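Local coordinates for protein KLLA0B12012p (Kluyveromyces lactis, PDB 6Y3P) that carries the C-terminal ATP-grasp domain of Pby1, a partner of the mRNA decapping enzyme Dcp2, and probably binds ATP, at residues I45-L58 with N66-K78. Residues are numbered along the deposited sequence; the frame is centred on the assembly and turned at random.
Sequences IDKLTFHYGDYEQL and NQLYHANSYIYRK
Asn72 holds Gly53 through one carboxamide, an example of a side chain continuing the link between two strands just past their last backbone bridge. OD1 of Asn72 takes the N-H of Gly53 at 2.8 Å, from above the plane of the Asn72 side-chain carbonyl, while ND2 of Asn72 gives a hydrogen to Gly53 O at 3.0 Å, lying in both amide and carbonyl planes. With CG of Asn72 set between its backbone N and carbonyl carbon (chi1 67°), the same amide lies almost flat, at 20°, on the Tyr52 ring, ND2 over the ring centre and CB making a CH-pi contact. Replacing Tyr52 by an alanine would probably strip this cover from the amide and leave it freer to turn away from Gly53. Upstream, the strands 48-52 and 69-71 run parallel, joined through helix 60-65 as a beta-alpha-beta crossover, with 69-71 at the margin of the four-stranded parallel sheet. Their ladder includes a nearly straight bond from His51 N to His70 O, 2.7 Å. On the face bearing Thr49, His51 and Ala71, His51 ND1 meets Tyr69 OH at 2.8 Å, the two rings meeting at their edges; CD2 of Leu58 covers the His51 ring centre. Asp59 N also bonds that hydroxyl, and Thr13 holds His51 NE2. Beyond the sheet, the Arg77 guanidinium stacks nearly parallel over one face of Tyr55, an off-centre cation-pi pair with NH1 of Arg77 3.3 Å from CE1 of Tyr55, while Arg77 NH2 forms a salt bridge with Glu327. At the opposite end, Asn66 closes an Asx turn onto Leu68 N while its ND2 bonds Ile45 O, 3.1 Å away.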
loop_
_atom_site.group_PDB
_atom_site.type_symbol
_atom_site.label_atom_id
_atom_site.label_comp_id
_atom_site.label_asym_id
_atom_site.label_seq_id
_atom_site.Cartn_x
_atom_site.Cartn_y
_atom_site.Cartn_z
ATOM N N ILE A 45 -29.170 4.725 -13.680
ATOM C CA ILE A 45 -28.602 3.382 -13.790
ATOM C C ILE A 45 -29.764 2.388 -13.683
ATOM O O ILE A 45 -30.234 2.087 -12.583
ATOM C CB ILE A 45 -27.476 3.167 -12.728
ATOM C CG1 ILE A 45 -26.321 4.209 -12.888
ATOM C CG2 ILE A 45 -26.959 1.738 -12.728
ATOM C CD1 ILE A 45 -25.547 4.288 -14.309
ATOM N N ASP A 46 -30.251 1.929 -14.836
ATOM C CA ASP A 46 -31.406 1.034 -14.917
ATOM C C ASP A 46 -31.075 -0.325 -15.581
ATOM O O ASP A 46 -31.979 -1.111 -15.910
ATOM C CB ASP A 46 -32.581 1.763 -15.607
ATOM C CG ASP A 46 -32.199 2.532 -16.864
ATOM O OD1 ASP A 46 -31.710 1.893 -17.827
ATOM O OD2 ASP A 46 -32.386 3.771 -16.883
ATOM N N LYS A 47 -29.762 -0.591 -15.741
ATOM C CA LYS A 47 -29.148 -1.776 -16.319
ATOM C C LYS A 47 -27.989 -2.111 -15.375
ATOM O O LYS A 47 -27.588 -1.234 -14.597
ATOM C CB LYS A 47 -28.570 -1.427 -17.706
ATOM C CG LYS A 47 -29.607 -1.195 -18.806
ATOM C CD LYS A 47 -29.022 -0.524 -20.057
ATOM C CE LYS A 47 -28.403 -1.487 -21.050
ATOM N NZ LYS A 47 -29.429 -2.228 -21.838
ATOM N N LEU A 48 -27.445 -3.354 -15.420
ATOM C CA LEU A 48 -26.285 -3.629 -14.593
ATOM C C LEU A 48 -25.072 -3.027 -15.292
ATOM O O LEU A 48 -24.923 -3.172 -16.504
ATOM C CB LEU A 48 -26.112 -5.091 -14.110
ATOM C CG LEU A 48 -26.013 -6.255 -15.084
ATOM C CD1 LEU A 48 -24.674 -6.305 -15.748
ATOM C CD2 LEU A 48 -26.104 -7.561 -14.338
ATOM N N THR A 49 -24.317 -2.207 -14.564
ATOM C CA THR A 49 -23.209 -1.448 -15.153
ATOM C C THR A 49 -21.937 -1.463 -14.331
ATOM O O THR A 49 -21.973 -1.496 -13.104
ATOM C CB THR A 49 -23.615 0.049 -15.510
ATOM O OG1 THR A 49 -22.980 0.997 -14.649
ATOM C CG2 THR A 49 -25.086 0.294 -15.505
ATOM N N PHE A 50 -20.814 -1.363 -15.025
ATOM C CA PHE A 50 -19.520 -1.266 -14.385
ATOM C C PHE A 50 -18.876 0.049 -14.773
ATOM O O PHE A 50 -18.543 0.262 -15.938
ATOM C CB PHE A 50 -18.608 -2.464 -14.701
ATOM C CG PHE A 50 -17.297 -2.366 -13.962
ATOM C CD1 PHE A 50 -17.255 -2.460 -12.579
ATOM C CD2 PHE A 50 -16.122 -2.080 -14.639
ATOM C CE1 PHE A 50 -16.057 -2.287 -11.889
ATOM C CE2 PHE A 50 -14.923 -1.915 -13.945
ATOM C CZ PHE A 50 -14.898 -2.024 -12.575
ATOM N N HIS A 51 -18.709 0.917 -13.788
ATOM C CA HIS A 51 -18.099 2.225 -13.937
ATOM C C HIS A 51 -16.652 2.180 -13.427
ATOM O O HIS A 51 -16.399 1.971 -12.233
ATOM C CB HIS A 51 -18.958 3.302 -13.222
ATOM C CG HIS A 51 -18.450 4.723 -13.267
ATOM N ND1 HIS A 51 -18.946 5.691 -12.400
ATOM C CD2 HIS A 51 -17.525 5.304 -14.075
ATOM C CE1 HIS A 51 -18.308 6.806 -12.704
ATOM N NE2 HIS A 51 -17.441 6.621 -13.700
ATOM N N TYR A 52 -15.704 2.291 -14.362
ATOM C CA TYR A 52 -14.310 2.385 -14.025
ATOM C C TYR A 52 -13.988 3.866 -14.216
ATOM O O TYR A 52 -14.088 4.390 -15.332
ATOM C CB TYR A 52 -13.415 1.474 -14.896
ATOM C CG TYR A 52 -12.033 1.283 -14.303
ATOM C CD1 TYR A 52 -11.123 2.332 -14.254
ATOM C CD2 TYR A 52 -11.658 0.073 -13.730
ATOM C CE1 TYR A 52 -9.868 2.182 -13.662
ATOM C CE2 TYR A 52 -10.391 -0.100 -13.163
ATOM C CZ TYR A 52 -9.502 0.966 -13.120
ATOM O OH TYR A 52 -8.246 0.846 -12.560
ATOM N N GLY A 53 -13.727 4.542 -13.104
ATOM C CA GLY A 53 -13.400 5.958 -13.086
ATOM C C GLY A 53 -12.338 6.323 -12.069
ATOM O O GLY A 53 -11.848 5.467 -11.340
ATOM N N ASP A 54 -11.962 7.614 -12.029
ATOM C CA ASP A 54 -11.064 8.188 -11.025
ATOM C C ASP A 54 -11.942 8.320 -9.789
ATOM O O ASP A 54 -13.163 8.311 -9.941
ATOM C CB ASP A 54 -10.513 9.555 -11.474
ATOM C CG ASP A 54 -9.513 9.452 -12.608
ATOM O OD1 ASP A 54 -8.582 8.611 -12.512
ATOM O OD2 ASP A 54 -9.659 10.199 -13.594
ATOM N N TYR A 55 -11.345 8.353 -8.577
ATOM C CA TYR A 55 -12.101 8.354 -7.324
ATOM C C TYR A 55 -13.242 9.352 -7.284
ATOM O O TYR A 55 -14.365 8.966 -6.951
ATOM C CB TYR A 55 -11.206 8.505 -6.079
ATOM C CG TYR A 55 -11.998 8.315 -4.805
ATOM C CD1 TYR A 55 -12.610 7.094 -4.515
ATOM C CD2 TYR A 55 -12.199 9.372 -3.920
ATOM C CE1 TYR A 55 -13.363 6.917 -3.355
ATOM C CE2 TYR A 55 -12.962 9.214 -2.762
ATOM C CZ TYR A 55 -13.536 7.981 -2.477
ATOM O OH TYR A 55 -14.273 7.811 -1.323
ATOM N N GLU A 56 -12.965 10.605 -7.678
ATOM C CA GLU A 56 -13.937 11.691 -7.694
ATOM C C GLU A 56 -15.054 11.531 -8.729
ATOM O O GLU A 56 -16.116 12.124 -8.525
ATOM C CB GLU A 56 -13.239 13.068 -7.852
ATOM C CG GLU A 56 -12.489 13.573 -6.613
ATOM C CD GLU A 56 -13.030 13.252 -5.223
ATOM O OE1 GLU A 56 -12.247 12.735 -4.390
ATOM O OE2 GLU A 56 -14.226 13.521 -4.959
ATOM N N GLN A 57 -14.845 10.741 -9.826
ATOM C CA GLN A 57 -15.908 10.568 -10.846
ATOM C C GLN A 57 -16.946 9.512 -10.397
ATOM O O GLN A 57 -18.060 9.459 -10.934
ATOM C CB GLN A 57 -15.339 10.174 -12.225
ATOM C CG GLN A 57 -14.303 11.127 -12.824
ATOM C CD GLN A 57 -13.420 10.474 -13.863
ATOM O OE1 GLN A 57 -13.218 9.251 -13.898
ATOM N NE2 GLN A 57 -12.815 11.277 -14.703
ATOM N N LEU A 58 -16.578 8.660 -9.432
ATOM C CA LEU A 58 -17.510 7.613 -8.995
ATOM C C LEU A 58 -18.636 8.147 -8.104
ATOM O O LEU A 58 -18.481 9.201 -7.479
ATOM C CB LEU A 58 -16.771 6.440 -8.341
ATOM C CG LEU A 58 -15.641 5.804 -9.146
ATOM C CD1 LEU A 58 -14.910 4.788 -8.309
ATOM C CD2 LEU A 58 -16.146 5.157 -10.428
ATOM N N ASN A 66 -27.779 1.322 -5.061
ATOM C CA ASN A 66 -28.159 0.624 -6.283
ATOM C C ASN A 66 -27.254 -0.553 -6.531
ATOM O O ASN A 66 -26.032 -0.402 -6.672
ATOM C CB ASN A 66 -28.222 1.568 -7.488
ATOM C CG ASN A 66 -28.951 1.030 -8.699
ATOM O OD1 ASN A 66 -29.223 -0.166 -8.837
ATOM N ND2 ASN A 66 -29.274 1.911 -9.622
ATOM N N GLN A 67 -27.862 -1.735 -6.591
ATOM C CA GLN A 67 -27.124 -2.966 -6.811
ATOM C C GLN A 67 -26.772 -3.196 -8.270
ATOM O O GLN A 67 -26.005 -4.107 -8.577
ATOM C CB GLN A 67 -27.854 -4.156 -6.186
ATOM C CG GLN A 67 -27.721 -4.189 -4.658
ATOM C CD GLN A 67 -26.306 -3.944 -4.164
ATOM O OE1 GLN A 67 -25.924 -2.811 -3.837
ATOM N NE2 GLN A 67 -25.495 -4.996 -4.112
ATOM N N LEU A 68 -27.287 -2.333 -9.165
ATOM C CA LEU A 68 -27.009 -2.408 -10.595
ATOM C C LEU A 68 -25.696 -1.741 -10.918
ATOM O O LEU A 68 -25.053 -2.129 -11.885
ATOM C CB LEU A 68 -28.146 -1.747 -11.397
ATOM C CG LEU A 68 -29.453 -2.540 -11.506
ATOM C CD1 LEU A 68 -30.514 -1.760 -12.280
ATOM C CD2 LEU A 68 -29.210 -3.873 -12.144
ATOM N N TYR A 69 -25.301 -0.741 -10.103
ATOM C CA TYR A 69 -24.093 0.070 -10.268
ATOM C C TYR A 69 -22.878 -0.551 -9.595
ATOM O O TYR A 69 -22.871 -0.776 -8.391
ATOM C CB TYR A 69 -24.345 1.483 -9.725
ATOM C CG TYR A 69 -23.153 2.421 -9.789
ATOM C CD1 TYR A 69 -22.784 3.033 -10.986
ATOM C CD2 TYR A 69 -22.464 2.781 -8.635
ATOM C CE1 TYR A 69 -21.736 3.951 -11.037
ATOM C CE2 TYR A 69 -21.411 3.693 -8.674
ATOM C CZ TYR A 69 -21.058 4.286 -9.874
ATOM O OH TYR A 69 -20.055 5.219 -9.904
ATOM N N HIS A 70 -21.846 -0.818 -10.382
ATOM C CA HIS A 70 -20.575 -1.368 -9.907
ATOM C C HIS A 70 -19.518 -0.371 -10.234
ATOM O O HIS A 70 -19.577 0.277 -11.272
ATOM C CB HIS A 70 -20.273 -2.735 -10.532
ATOM C CG HIS A 70 -21.356 -3.748 -10.300
ATOM N ND1 HIS A 70 -22.640 -3.569 -10.801
ATOM C CD2 HIS A 70 -21.302 -4.938 -9.662
ATOM C CE1 HIS A 70 -23.329 -4.633 -10.419
ATOM N NE2 HIS A 70 -22.564 -5.492 -9.746
ATOM N N ALA A 71 -18.615 -0.162 -9.307
ATOM C CA ALA A 71 -17.538 0.807 -9.443
ATOM C C ALA A 71 -16.174 0.191 -9.049
ATOM O O ALA A 71 -16.119 -0.831 -8.365
ATOM C CB ALA A 71 -17.850 2.044 -8.602
ATOM N N ASN A 72 -15.083 0.837 -9.472
ATOM C CA ASN A 72 -13.717 0.413 -9.168
ATOM C C ASN A 72 -13.210 1.044 -7.847
ATOM O O ASN A 72 -12.070 1.484 -7.749
ATOM C CB ASN A 72 -12.774 0.699 -10.349
ATOM C CG ASN A 72 -12.544 2.160 -10.626
ATOM O OD1 ASN A 72 -13.475 2.921 -10.854
ATOM N ND2 ASN A 72 -11.286 2.576 -10.659
ATOM N N SER A 73 -14.064 1.061 -6.820
ATOM C CA SER A 73 -13.700 1.549 -5.493
ATOM C C SER A 73 -14.652 1.026 -4.445
ATOM O O SER A 73 -15.843 0.812 -4.736
ATOM C CB SER A 73 -13.711 3.077 -5.424
ATOM O OG SER A 73 -13.080 3.522 -4.233
ATOM N N TYR A 74 -14.129 0.898 -3.201
ATOM C CA TYR A 74 -14.923 0.558 -2.026
ATOM C C TYR A 74 -15.254 1.864 -1.320
ATOM O O TYR A 74 -14.670 2.901 -1.650
ATOM C CB TYR A 74 -14.198 -0.426 -1.095
ATOM C CG TYR A 74 -14.159 -1.839 -1.625
ATOM C CD1 TYR A 74 -13.141 -2.255 -2.475
ATOM C CD2 TYR A 74 -15.104 -2.779 -1.228
ATOM C CE1 TYR A 74 -13.099 -3.554 -2.969
ATOM C CE2 TYR A 74 -15.065 -4.089 -1.703
ATOM C CZ TYR A 74 -14.050 -4.476 -2.564
ATOM O OH TYR A 74 -13.991 -5.765 -3.030
ATOM N N ILE A 75 -16.223 1.831 -0.391
ATOM C CA ILE A 75 -16.668 3.019 0.327
ATOM C C ILE A 75 -15.856 3.242 1.609
ATOM O O ILE A 75 -15.326 4.337 1.802
ATOM C CB ILE A 75 -18.196 2.964 0.556
ATOM C CG1 ILE A 75 -18.932 3.180 -0.784
ATOM C CG2 ILE A 75 -18.648 4.014 1.582
ATOM C CD1 ILE A 75 -20.434 2.978 -0.760
ATOM N N TYR A 76 -15.760 2.211 2.471
ATOM C CA TYR A 76 -15.067 2.279 3.758
ATOM C C TYR A 76 -13.717 1.597 3.672
ATOM O O TYR A 76 -13.631 0.380 3.808
ATOM C CB TYR A 76 -15.928 1.662 4.889
ATOM C CG TYR A 76 -17.247 2.363 5.124
ATOM C CD1 TYR A 76 -17.298 3.603 5.758
ATOM C CD2 TYR A 76 -18.441 1.811 4.680
ATOM C CE1 TYR A 76 -18.501 4.274 5.942
ATOM C CE2 TYR A 76 -19.654 2.457 4.883
ATOM C CZ TYR A 76 -19.682 3.688 5.523
ATOM O OH TYR A 76 -20.876 4.332 5.740
ATOM N N ARG A 77 -12.663 2.362 3.433
ATOM C CA ARG A 77 -11.357 1.755 3.328
ATOM C C ARG A 77 -10.260 2.538 4.093
ATOM O O ARG A 77 -9.085 2.207 3.978
ATOM C CB ARG A 77 -11.014 1.498 1.847
ATOM C CG ARG A 77 -10.662 2.704 1.018
ATOM C CD ARG A 77 -11.763 3.159 0.081
ATOM N NE ARG A 77 -11.523 4.568 -0.242
ATOM C CZ ARG A 77 -10.916 5.001 -1.341
ATOM N NH1 ARG A 77 -10.687 6.298 -1.513
ATOM N NH2 ARG A 77 -10.549 4.146 -2.285
ATOM N N LYS A 78 -10.660 3.522 4.913
ATOM C CA LYS A 78 -9.799 4.387 5.743
ATOM C C LYS A 78 -8.906 3.588 6.696
ATOM O O LYS A 78 -7.758 3.969 6.926
ATOM C CB LYS A 78 -10.675 5.401 6.511
ATOM C CG LYS A 78 -10.099 5.962 7.803
ATOM C CD LYS A 78 -10.779 7.253 8.178
ATOM C CE LYS A 78 -10.216 7.797 9.455
ATOM N NZ LYS A 78 -10.692 9.177 9.733
#